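Local coordinates for protein flavoredoxin (Methanosarcina acetivorans, PDB 3BNK) that binds flavin mononucleotide (FMN) as its cofactor and probably serves in electron transport, at residues Leu21-Met32 / Tyr56-Phe67; Val11-Thr19 / Leu160-Tyr169. All coordinates share one frame; numbering follows the deposited sequence.

Overall arrangement
Interactions 1 and 2 share strand 16-25 of the curled antiparallel sheet, consistent with the split barrel of FMN-binding flavin reductases. Their centres are about 23 Å apart, on opposite sides of the chain's centre. Along the chain, segment 11-19 comes first and runs almost directly into 21-32. Segment 56-67 follows, and 160-169 comes much later, so interaction 2 joins the two segments farthest apart in sequence. Strand 16-25 pairs with strand 160-163 in interaction 2; in interaction 1 it turns into strand 28-41 and carries helix 57-64. Both contacts reach the same FMN. Interaction 1 holds its phosphate, while interaction 2 packs against the dimethylbenzene end of its isoalloxazine and adjoins the second subunit.

Interaction 1: residues Leu21-Met32 / Tyr56-Phe67; sequences LGANVKGKANLM and YTPEGIAENGSF. With FMN (flavin mononucleotide), chain D.
N30 and T57 meet in the phosphate pocket of FMN, where helix 57-64 packs across strand 21-25. N30 ND2 gives a nearly straight hydrogen bond to FMN O3P (2.9 Å, 170°). The same nitrogen makes a weak, bent bond to T57 OG1. That hydroxyl approaches FMN O2P, modelled so close that the bond length is doubtful; O2P accepts from T57 N at 2.9 Å. Y56 N bonds to FMN O1P at 3.1 Å. S87, G88 and K93 are among the other residues that hydrogen-bond to FMN.

The Y56 side chain has CG anti to its own N (chi1 -173°), which lays the ring against the hairpin. V25 CG1 sits over one face in a CH-pi contact, 3.9 Å from the ring centroid. N30 ND2 lies at the ring edge. Further in, L21 CD1 presses tightly on T57 CG2 and meets I61 CD1 tip to tip. A23 CB rests on I61 CG1 at 3.7 Å. The helix comes very near the strand at G60, whose CA is 3.0 Å from N24 O. A side chain there would run into N24 O and V25 CG2.

At the type I' turn, K26 N bonds to E63 OE1 on its syn lone pair (2.9 Å, 163°). A water links E63 OE1 to G27 N, and another joins N24 N to S66 O in the following strand. The turn is thus tied to the helix through E63. The backbone N-H groups of Y56 and T57 and the side chains of N30 and T57 meet the phosphate and probably help to offset its negative charge.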
loop_
_atom_site.group_PDB
_atom_site.type_symbol
_atom_site.label_atom_id
_atom_site.label_comp_id
_atom_site.label_asym_id
_atom_site.label_seq_id
_atom_site.Cartn_x
_atom_site.Cartn_y
_atom_site.Cartn_z
ATOM N N LEU B 21 7.896 2.425 -11.147
ATOM C CA LEU B 21 7.512 3.815 -11.237
ATOM C C LEU B 21 8.244 4.452 -12.416
ATOM O O LEU B 21 9.482 4.459 -12.453
ATOM C CB LEU B 21 7.850 4.540 -9.925
ATOM C CG LEU B 21 7.524 6.032 -9.751
ATOM C CD1 LEU B 21 8.243 6.882 -10.748
ATOM C CD2 LEU B 21 6.029 6.317 -9.854
ATOM N N GLY B 22 7.475 4.979 -13.364
ATOM C CA GLY B 22 8.032 5.585 -14.571
ATOM C C GLY B 22 7.966 7.108 -14.544
ATOM O O GLY B 22 6.958 7.691 -14.154
ATOM N N ALA B 23 9.062 7.743 -14.943
ATOM C CA ALA B 23 9.089 9.181 -15.127
ATOM C C ALA B 23 10.090 9.573 -16.203
ATOM O O ALA B 23 11.119 8.904 -16.402
ATOM C CB ALA B 23 9.392 9.891 -13.809
ATOM N N ASN B 24 9.760 10.628 -16.938
ATOM C CA ASN B 24 10.742 11.275 -17.789
ATOM C C ASN B 24 11.626 12.146 -16.923
ATOM O O ASN B 24 11.127 12.890 -16.078
ATOM C CB ASN B 24 10.082 12.124 -18.878
ATOM C CG ASN B 24 9.720 11.316 -20.117
ATOM O OD1 ASN B 24 9.749 10.081 -20.111
ATOM N ND2 ASN B 24 9.386 12.017 -21.187
ATOM N N VAL B 25 12.933 12.012 -17.118
ATOM C CA VAL B 25 13.918 12.857 -16.465
ATOM C C VAL B 25 14.796 13.362 -17.596
ATOM O O VAL B 25 15.371 12.564 -18.344
ATOM C CB VAL B 25 14.761 12.105 -15.401
ATOM C CG1 VAL B 25 15.428 13.109 -14.449
ATOM C CG2 VAL B 25 13.909 11.112 -14.594
ATOM N N LYS B 26 14.851 14.687 -17.746
ATOM C CA LYS B 26 15.541 15.341 -18.862
ATOM C C LYS B 26 15.158 14.717 -20.214
ATOM O O LYS B 26 16.019 14.469 -21.069
ATOM C CB LYS B 26 17.064 15.325 -18.657
ATOM C CG LYS B 26 17.557 16.202 -17.519
ATOM C CD LYS B 26 19.014 15.884 -17.189
ATOM C CE LYS B 26 19.404 16.436 -15.829
ATOM N NZ LYS B 26 20.553 15.674 -15.249
ATOM N N GLY B 27 13.863 14.460 -20.385
ATOM C CA GLY B 27 13.316 13.957 -21.644
ATOM C C GLY B 27 13.470 12.465 -21.891
ATOM O O GLY B 27 12.969 11.951 -22.904
ATOM N N LYS B 28 14.148 11.768 -20.973
ATOM C CA LYS B 28 14.432 10.331 -21.118
ATOM C C LYS B 28 13.697 9.507 -20.068
ATOM O O LYS B 28 13.617 9.896 -18.909
ATOM C CB LYS B 28 15.940 10.080 -21.034
ATOM C CG LYS B 28 16.403 8.704 -21.507
ATOM C CD LYS B 28 17.862 8.718 -22.032
ATOM C CE LYS B 28 18.869 9.272 -21.021
ATOM N NZ LYS B 28 18.857 8.590 -19.685
ATOM N N ALA B 29 13.167 8.362 -20.485
ATOM C CA ALA B 29 12.377 7.522 -19.600
ATOM C C ALA B 29 13.245 6.895 -18.505
ATOM O O ALA B 29 14.354 6.386 -18.755
ATOM C CB ALA B 29 11.645 6.458 -20.386
ATOM N N ASN B 30 12.726 6.966 -17.286
ATOM C CA ASN B 30 13.335 6.320 -16.153
ATOM C C ASN B 30 12.327 5.406 -15.493
ATOM O O ASN B 30 11.126 5.650 -15.565
ATOM C CB ASN B 30 13.867 7.350 -15.155
ATOM C CG ASN B 30 14.851 6.751 -14.183
ATOM O OD1 ASN B 30 15.759 6.017 -14.573
ATOM N ND2 ASN B 30 14.681 7.061 -12.913
ATOM N N LEU B 31 12.832 4.324 -14.898
ATOM C CA LEU B 31 12.039 3.418 -14.081
ATOM C C LEU B 31 12.772 3.087 -12.791
ATOM O O LEU B 31 13.971 2.844 -12.804
ATOM C CB LEU B 31 11.735 2.137 -14.865
ATOM C CG LEU B 31 11.041 2.527 -16.176
ATOM C CD1 LEU B 31 11.613 1.828 -17.380
ATOM C CD2 LEU B 31 9.525 2.440 -16.092
ATOM N N MET B 32 12.047 3.095 -11.682
ATOM C CA MET B 32 12.562 2.582 -10.425
ATOM C C MET B 32 11.542 1.638 -9.793
ATOM O O MET B 32 10.335 1.815 -9.971
ATOM C CB MET B 32 12.906 3.724 -9.457
ATOM C CG MET B 32 11.737 4.626 -9.089
ATOM S SD MET B 32 12.057 5.616 -7.625
ATOM C CE MET B 32 11.427 4.581 -6.310
ATOM N N TYR B 56 16.998 9.484 -8.394
ATOM C CA TYR B 56 17.020 10.281 -9.615
ATOM C C TYR B 56 15.604 10.606 -10.085
ATOM O O TYR B 56 15.361 11.652 -10.691
ATOM C CB TYR B 56 17.780 9.499 -10.694
ATOM C CG TYR B 56 18.042 10.228 -11.982
ATOM C CD1 TYR B 56 18.922 11.321 -12.028
ATOM C CD2 TYR B 56 17.453 9.805 -13.168
ATOM C CE1 TYR B 56 19.183 11.981 -13.216
ATOM C CE2 TYR B 56 17.709 10.456 -14.360
ATOM C CZ TYR B 56 18.573 11.544 -14.380
ATOM O OH TYR B 56 18.823 12.197 -15.569
ATOM N N THR B 57 14.676 9.699 -9.779
ATOM C CA THR B 57 13.290 9.789 -10.230
ATOM C C THR B 57 12.546 11.100 -9.832
ATOM O O THR B 57 11.850 11.669 -10.683
ATOM C CB THR B 57 12.512 8.495 -9.847
ATOM O OG1 THR B 57 13.115 7.366 -10.506
ATOM C CG2 THR B 57 11.030 8.577 -10.225
ATOM N N PRO B 58 12.699 11.587 -8.561
ATOM C CA PRO B 58 11.954 12.787 -8.142
ATOM C C PRO B 58 12.174 14.028 -9.001
ATOM O O PRO B 58 11.206 14.765 -9.223
ATOM C CB PRO B 58 12.451 13.043 -6.715
ATOM C CG PRO B 58 12.926 11.725 -6.252
ATOM C CD PRO B 58 13.523 11.066 -7.454
ATOM N N GLU B 59 13.408 14.256 -9.472
ATOM C CA GLU B 59 13.702 15.353 -10.418
ATOM C C GLU B 59 12.772 15.307 -11.621
ATOM O O GLU B 59 12.299 16.331 -12.066
ATOM C CB GLU B 59 15.127 15.280 -10.963
ATOM C CG GLU B 59 16.227 15.244 -9.930
ATOM C CD GLU B 59 17.599 15.229 -10.567
ATOM O OE1 GLU B 59 17.730 15.674 -11.745
ATOM O OE2 GLU B 59 18.545 14.787 -9.876
ATOM N N GLY B 60 12.554 14.108 -12.155
ATOM C CA GLY B 60 11.705 13.916 -13.317
ATOM C C GLY B 60 10.230 14.117 -13.023
ATOM O O GLY B 60 9.523 14.759 -13.799
ATOM N N ILE B 61 9.758 13.570 -11.903
ATOM C CA ILE B 61 8.372 13.787 -11.510
ATOM C C ILE B 61 8.108 15.282 -11.244
ATOM O O ILE B 61 7.088 15.818 -11.681
ATOM C CB ILE B 61 7.924 12.886 -10.337
ATOM C CG1 ILE B 61 8.131 11.404 -10.707
ATOM C CG2 ILE B 61 6.464 13.137 -10.004
ATOM C CD1 ILE B 61 7.696 10.425 -9.637
ATOM N N ALA B 62 9.049 15.955 -10.581
ATOM C CA ALA B 62 8.941 17.407 -10.382
ATOM C C ALA B 62 8.913 18.185 -11.707
ATOM O O ALA B 62 8.118 19.100 -11.851
ATOM C CB ALA B 62 10.058 17.913 -9.454
ATOM N N GLU B 63 9.763 17.799 -12.663
ATOM C CA GLU B 63 9.874 18.458 -13.974
ATOM C C GLU B 63 8.551 18.374 -14.745
ATOM O O GLU B 63 8.016 19.376 -15.232
ATOM C CB GLU B 63 10.986 17.796 -14.827
ATOM C CG GLU B 63 12.436 17.831 -14.253
ATOM C CD GLU B 63 13.487 17.002 -15.061
ATOM O OE1 GLU B 63 13.203 16.517 -16.175
ATOM O OE2 GLU B 63 14.627 16.848 -14.563
ATOM N N ASN B 64 8.022 17.158 -14.834
ATOM C CA ASN B 64 6.886 16.866 -15.697
ATOM C C ASN B 64 5.532 16.927 -15.025
ATOM O O ASN B 64 4.518 17.051 -15.699
ATOM C CB ASN B 64 7.071 15.494 -16.345
ATOM C CG ASN B 64 8.208 15.482 -17.310
ATOM O OD1 ASN B 64 8.117 16.046 -18.403
ATOM N ND2 ASN B 64 9.307 14.856 -16.914
ATOM N N GLY B 65 5.510 16.815 -13.704
ATOM C CA GLY B 65 4.246 16.778 -12.987
ATOM C C GLY B 65 3.428 15.576 -13.405
ATOM O O GLY B 65 2.199 15.659 -13.489
ATOM N N SER B 66 4.119 14.463 -13.669
ATOM C CA SER B 66 3.471 13.233 -14.098
ATOM C C SER B 66 4.337 12.018 -13.796
ATOM O O SER B 66 5.550 12.133 -13.671
ATOM C CB SER B 66 3.123 13.276 -15.589
ATOM O OG SER B 66 4.260 13.042 -16.393
ATOM N N PHE B 67 3.689 10.855 -13.699
ATOM C CA PHE B 67 4.371 9.596 -13.491
ATOM C C PHE B 67 3.430 8.427 -13.803
ATOM O O PHE B 67 2.217 8.603 -13.961
ATOM C CB PHE B 67 4.937 9.495 -12.060
ATOM C CG PHE B 67 3.882 9.475 -10.972
ATOM C CD1 PHE B 67 3.351 8.264 -10.514
ATOM C CD2 PHE B 67 3.433 10.666 -10.386
ATOM C CE1 PHE B 67 2.395 8.241 -9.495
ATOM C CE2 PHE B 67 2.467 10.658 -9.371
ATOM C CZ PHE B 67 1.948 9.447 -8.922
HETATM N N1 FMN D . 12.775 3.443 -3.233
HETATM C C2 FMN D . 11.873 4.410 -2.835
HETATM O O2 FMN D . 12.265 5.563 -2.690
HETATM N N3 FMN D . 10.546 4.084 -2.613
HETATM C C4 FMN D . 10.134 2.774 -2.792
HETATM O O4 FMN D . 8.960 2.488 -2.583
HETATM C C4A FMN D . 11.049 1.792 -3.192
HETATM N N5 FMN D . 10.649 0.473 -3.364
HETATM C C5A FMN D . 11.547 -0.493 -3.777
HETATM C C6 FMN D . 11.094 -1.805 -3.966
HETATM C C7 FMN D . 11.992 -2.801 -4.376
HETATM C C7M FMN D . 11.455 -4.169 -4.669
HETATM C C8 FMN D . 13.338 -2.477 -4.602
HETATM C C8M FMN D . 14.273 -3.459 -5.275
HETATM C C9 FMN D . 13.774 -1.157 -4.427
HETATM C C9A FMN D . 12.889 -0.156 -4.022
HETATM N N10 FMN D . 13.308 1.168 -3.846
HETATM C C10 FMN D . 12.388 2.133 -3.423
HETATM C "C1'" FMN D . 14.712 1.582 -4.198
HETATM C "C2'" FMN D . 14.807 2.295 -5.541
HETATM O "O2'" FMN D . 14.009 1.635 -6.505
HETATM C "C3'" FMN D . 16.245 2.290 -6.062
HETATM O "O3'" FMN D . 17.139 2.980 -5.206
HETATM C "C4'" FMN D . 16.321 2.815 -7.495
HETATM O "O4'" FMN D . 17.593 2.530 -8.011
HETATM C "C5'" FMN D . 16.047 4.305 -7.650
HETATM O "O5'" FMN D . 16.121 4.531 -9.046
HETATM P P FMN D . 16.445 5.981 -9.681
HETATM O O1P FMN D . 17.658 6.550 -9.004
HETATM O O2P FMN D . 15.270 6.870 -9.399
HETATM O O3P FMN D . 16.645 5.906 -11.169
HETATM O O HOH W 1 7.322 11.937 -15.846
HETATM O O HOH W 2 11.908 15.952 -18.426
#

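Interaction 2: residues Val11-Thr19 / Leu160-Tyr169; sequences VFIYPMPVT and LLLTMPDNSY. With FMN (flavin mononucleotide), chain D.
The CB of M164 lies over the F12 ring, and a cis-proline occurs in each segment, P15 and P165. M164 CB stands above the ring centre, 4.1 Å from the centroid. Its SD is oblique to the same ring, a Met-aromatic contact. R39 of the second subunit makes a cation-pi contact with F12. One water joins F12 N, Y14 OH and M164 O.

M16 and L162 form an antiparallel hydrogen-bonded pair. M16 N reaches L162 O at 2.7 Å, in the carbonyl plane, and L162 N reaches M16 O at 2.8 Å. The M16 chain bends at chi3 (-86°), which brings CE to 3.8 Å from M164 CB. Beyond this pair, two waters bridge the backbones of V18 and L160.

V18 CG2 packs on L162 CB and touches the Y169 ring at its edge, 3.8 Å from CE2. Y169 OH bonds to D81 and sits 3.2 Å from FMN C7M. An alanine in place of Y169 would probably leave D81 without this partner and open a gap beside V18 and the flavin methyl. L162 CD2 also reaches FMN C7M, at 3.5 Å, so the flavin methyl meets both an apolar branch and a hydroxyl that D81 holds in place.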
loop_
_atom_site.group_PDB
_atom_site.type_symbol
_atom_site.label_atom_id
_atom_site.label_comp_id
_atom_site.label_asym_id
_atom_site.label_seq_id
_atom_site.Cartn_x
_atom_site.Cartn_y
_atom_site.Cartn_z
ATOM N N VAL B 11 9.094 -0.131 10.770
ATOM C CA VAL B 11 8.420 -1.297 10.229
ATOM C C VAL B 11 7.730 -0.955 8.920
ATOM O O VAL B 11 7.147 0.129 8.750
ATOM C CB VAL B 11 7.500 -2.009 11.285
ATOM C CG1 VAL B 11 7.150 -1.087 12.439
ATOM C CG2 VAL B 11 6.256 -2.619 10.648
ATOM N N PHE B 12 7.828 -1.890 7.985
ATOM C CA PHE B 12 7.261 -1.723 6.667
ATOM C C PHE B 12 5.889 -2.388 6.632
ATOM O O PHE B 12 5.508 -3.108 7.568
ATOM C CB PHE B 12 8.211 -2.323 5.630
ATOM C CG PHE B 12 9.473 -1.511 5.417
ATOM C CD1 PHE B 12 10.552 -1.614 6.298
ATOM C CD2 PHE B 12 9.580 -0.649 4.327
ATOM C CE1 PHE B 12 11.729 -0.873 6.098
ATOM C CE2 PHE B 12 10.745 0.101 4.112
ATOM C CZ PHE B 12 11.825 -0.006 5.008
ATOM N N ILE B 13 5.130 -2.134 5.567
ATOM C CA ILE B 13 3.809 -2.736 5.443
ATOM C C ILE B 13 4.006 -4.210 5.021
ATOM O O ILE B 13 4.868 -4.494 4.182
ATOM C CB ILE B 13 2.902 -1.968 4.418
ATOM C CG1 ILE B 13 2.871 -0.464 4.720
ATOM C CG2 ILE B 13 1.473 -2.575 4.364
ATOM C CD1 ILE B 13 2.319 -0.105 6.088
ATOM N N TYR B 14 3.222 -5.106 5.624
ATOM C CA TYR B 14 3.261 -6.556 5.357
ATOM C C TYR B 14 2.051 -7.060 4.563
ATOM O O TYR B 14 0.970 -7.221 5.132
ATOM C CB TYR B 14 3.422 -7.348 6.674
ATOM C CG TYR B 14 4.819 -7.222 7.234
ATOM C CD1 TYR B 14 5.201 -6.095 7.953
ATOM C CD2 TYR B 14 5.784 -8.210 6.989
ATOM C CE1 TYR B 14 6.511 -5.952 8.440
ATOM C CE2 TYR B 14 7.085 -8.081 7.473
ATOM C CZ TYR B 14 7.443 -6.948 8.193
ATOM O OH TYR B 14 8.736 -6.817 8.652
ATOM N N PRO B 15 2.222 -7.295 3.242
ATOM C CA PRO B 15 3.410 -7.001 2.448
ATOM C C PRO B 15 3.240 -5.654 1.768
ATOM O O PRO B 15 2.206 -5.002 1.932
ATOM C CB PRO B 15 3.351 -8.076 1.358
ATOM C CG PRO B 15 1.856 -8.180 1.078
ATOM C CD PRO B 15 1.177 -7.942 2.413
ATOM N N MET B 16 4.254 -5.276 0.995
ATOM C CA MET B 16 4.168 -4.207 0.025
ATOM C C MET B 16 3.818 -4.768 -1.349
ATOM O O MET B 16 4.105 -5.931 -1.641
ATOM C CB MET B 16 5.494 -3.451 -0.068
ATOM C CG MET B 16 5.816 -2.591 1.144
ATOM S SD MET B 16 7.518 -2.008 1.114
ATOM C CE MET B 16 8.339 -3.407 1.901
ATOM N N PRO B 17 3.222 -3.928 -2.212
ATOM C CA PRO B 17 3.059 -4.293 -3.613
ATOM C C PRO B 17 4.400 -4.129 -4.347
ATOM O O PRO B 17 5.348 -3.565 -3.794
ATOM C CB PRO B 17 2.054 -3.251 -4.112
ATOM C CG PRO B 17 2.364 -2.037 -3.273
ATOM C CD PRO B 17 2.705 -2.571 -1.927
ATOM N N VAL B 18 4.492 -4.622 -5.570
ATOM C CA VAL B 18 5.708 -4.445 -6.371
ATOM C C VAL B 18 5.336 -3.788 -7.683
ATOM O O VAL B 18 4.611 -4.361 -8.516
ATOM C CB VAL B 18 6.480 -5.773 -6.616
ATOM C CG1 VAL B 18 7.644 -5.560 -7.571
ATOM C CG2 VAL B 18 6.969 -6.345 -5.307
ATOM N N THR B 19 5.837 -2.571 -7.849
ATOM C CA THR B 19 5.481 -1.769 -8.980
ATOM C C THR B 19 6.736 -1.163 -9.595
ATOM O O THR B 19 7.788 -1.108 -8.965
ATOM C CB THR B 19 4.409 -0.672 -8.613
ATOM O OG1 THR B 19 3.791 -0.217 -9.803
ATOM C CG2 THR B 19 5.016 0.522 -7.998
ATOM N N LEU B 160 3.882 -9.370 -8.183
ATOM C CA LEU B 160 4.796 -9.632 -7.069
ATOM C C LEU B 160 4.428 -8.836 -5.814
ATOM O O LEU B 160 3.728 -7.829 -5.889
ATOM C CB LEU B 160 6.234 -9.327 -7.492
ATOM C CG LEU B 160 6.788 -10.274 -8.550
ATOM C CD1 LEU B 160 7.986 -9.630 -9.256
ATOM C CD2 LEU B 160 7.125 -11.637 -7.906
ATOM N N LEU B 161 4.888 -9.343 -4.674
ATOM C CA LEU B 161 4.744 -8.748 -3.343
ATOM C C LEU B 161 6.131 -8.633 -2.737
ATOM O O LEU B 161 7.056 -9.364 -3.118
ATOM C CB LEU B 161 3.880 -9.619 -2.416
ATOM C CG LEU B 161 2.528 -10.097 -2.937
ATOM C CD1 LEU B 161 1.932 -11.138 -2.008
ATOM C CD2 LEU B 161 1.558 -8.928 -3.128
ATOM N N LEU B 162 6.264 -7.726 -1.776
ATOM C CA LEU B 162 7.557 -7.419 -1.216
ATOM C C LEU B 162 7.465 -7.291 0.274
ATOM O O LEU B 162 6.506 -6.747 0.820
ATOM C CB LEU B 162 8.149 -6.136 -1.816
ATOM C CG LEU B 162 9.451 -5.601 -1.184
ATOM C CD1 LEU B 162 10.638 -6.493 -1.542
ATOM C CD2 LEU B 162 9.720 -4.161 -1.581
ATOM N N THR B 163 8.507 -7.779 0.920
ATOM C CA THR B 163 8.646 -7.649 2.338
ATOM C C THR B 163 10.084 -7.149 2.632
ATOM O O THR B 163 11.052 -7.646 2.061
ATOM C CB THR B 163 8.193 -8.995 2.987
ATOM O OG1 THR B 163 7.757 -8.792 4.326
ATOM C CG2 THR B 163 9.233 -10.044 2.910
ATOM N N MET B 164 10.198 -6.094 3.442
ATOM C CA MET B 164 11.497 -5.570 3.885
ATOM C C MET B 164 11.509 -5.480 5.424
ATOM O O MET B 164 10.444 -5.461 6.031
ATOM C CB MET B 164 11.775 -4.203 3.245
ATOM C CG MET B 164 12.047 -4.258 1.739
ATOM S SD MET B 164 12.488 -2.657 1.033
ATOM C CE MET B 164 13.266 -3.117 -0.516
ATOM N N PRO B 165 12.704 -5.417 6.065
ATOM C CA PRO B 165 14.078 -5.441 5.555
ATOM C C PRO B 165 14.615 -6.846 5.292
ATOM O O PRO B 165 15.750 -6.991 4.863
ATOM C CB PRO B 165 14.879 -4.783 6.684
ATOM C CG PRO B 165 14.177 -5.202 7.897
ATOM C CD PRO B 165 12.693 -5.263 7.532
ATOM N N ASP B 166 13.800 -7.870 5.523
ATOM C CA ASP B 166 14.166 -9.219 5.125
ATOM C C ASP B 166 14.438 -9.311 3.613
ATOM O O ASP B 166 15.149 -10.211 3.160
ATOM C CB ASP B 166 13.091 -10.214 5.566
ATOM C CG ASP B 166 11.747 -9.937 4.938
ATOM O OD1 ASP B 166 11.053 -8.969 5.344
ATOM O OD2 ASP B 166 11.387 -10.698 4.032
ATOM N N ASN B 167 13.870 -8.379 2.844
ATOM C CA ASN B 167 14.084 -8.298 1.395
ATOM C C ASN B 167 13.646 -9.526 0.581
ATOM O O ASN B 167 14.457 -10.130 -0.124
ATOM C CB ASN B 167 15.532 -7.896 1.072
ATOM C CG ASN B 167 15.885 -6.514 1.598
ATOM O OD1 ASN B 167 15.007 -5.711 1.928
ATOM N ND2 ASN B 167 17.177 -6.231 1.679
ATOM N N SER B 168 12.361 -9.878 0.672
ATOM C CA SER B 168 11.827 -11.042 -0.057
ATOM C C SER B 168 10.731 -10.659 -1.053
ATOM O O SER B 168 9.987 -9.708 -0.849
ATOM C CB SER B 168 11.299 -12.111 0.909
ATOM O OG SER B 168 12.196 -12.355 1.987
ATOM N N TYR B 169 10.655 -11.404 -2.148
ATOM C CA TYR B 169 9.519 -11.329 -3.051
ATOM C C TYR B 169 8.633 -12.527 -2.797
ATOM O O TYR B 169 9.116 -13.583 -2.348
ATOM C CB TYR B 169 9.971 -11.331 -4.505
ATOM C CG TYR B 169 10.619 -10.048 -5.001
ATOM C CD1 TYR B 169 11.950 -10.050 -5.419
ATOM C CD2 TYR B 169 9.895 -8.854 -5.087
ATOM C CE1 TYR B 169 12.557 -8.905 -5.904
ATOM C CE2 TYR B 169 10.491 -7.681 -5.583
ATOM C CZ TYR B 169 11.829 -7.718 -5.991
ATOM O OH TYR B 169 12.460 -6.590 -6.469
HETATM N N1 FMN D . 12.775 3.443 -3.233
HETATM C C2 FMN D . 11.873 4.410 -2.835
HETATM O O2 FMN D . 12.265 5.563 -2.690
HETATM N N3 FMN D . 10.546 4.084 -2.613
HETATM C C4 FMN D . 10.134 2.774 -2.792
HETATM O O4 FMN D . 8.960 2.488 -2.583
HETATM C C4A FMN D . 11.049 1.792 -3.192
HETATM N N5 FMN D . 10.649 0.473 -3.364
HETATM C C5A FMN D . 11.547 -0.493 -3.777
HETATM C C6 FMN D . 11.094 -1.805 -3.966
HETATM C C7 FMN D . 11.992 -2.801 -4.376
HETATM C C7M FMN D . 11.455 -4.169 -4.669
HETATM C C8 FMN D . 13.338 -2.477 -4.602
HETATM C C8M FMN D . 14.273 -3.459 -5.275
HETATM C C9 FMN D . 13.774 -1.157 -4.427
HETATM C C9A FMN D . 12.889 -0.156 -4.022
HETATM N N10 FMN D . 13.308 1.168 -3.846
HETATM C C10 FMN D . 12.388 2.133 -3.423
HETATM C "C1'" FMN D . 14.712 1.582 -4.198
HETATM C "C2'" FMN D . 14.807 2.295 -5.541
HETATM O "O2'" FMN D . 14.009 1.635 -6.505
HETATM C "C3'" FMN D . 16.245 2.290 -6.062
HETATM O "O3'" FMN D . 17.139 2.980 -5.206
HETATM C "C4'" FMN D . 16.321 2.815 -7.495
HETATM O "O4'" FMN D . 17.593 2.530 -8.011
HETATM C "C5'" FMN D . 16.047 4.305 -7.650
HETATM O "O5'" FMN D . 16.121 4.531 -9.046
HETATM P P FMN D . 16.445 5.981 -9.681
HETATM O O1P FMN D . 17.658 6.550 -9.004
HETATM O O2P FMN D . 15.270 6.870 -9.399
HETATM O O3P FMN D . 16.645 5.906 -11.169
HETATM O O HOH W 3 9.391 -4.275 8.652
HETATM O O HOH W 4 7.398 -5.621 4.750
HETATM O O HOH W 5 1.964 -5.809 -6.518
HETATM O O HOH W 6 4.041 -6.891 -9.388
#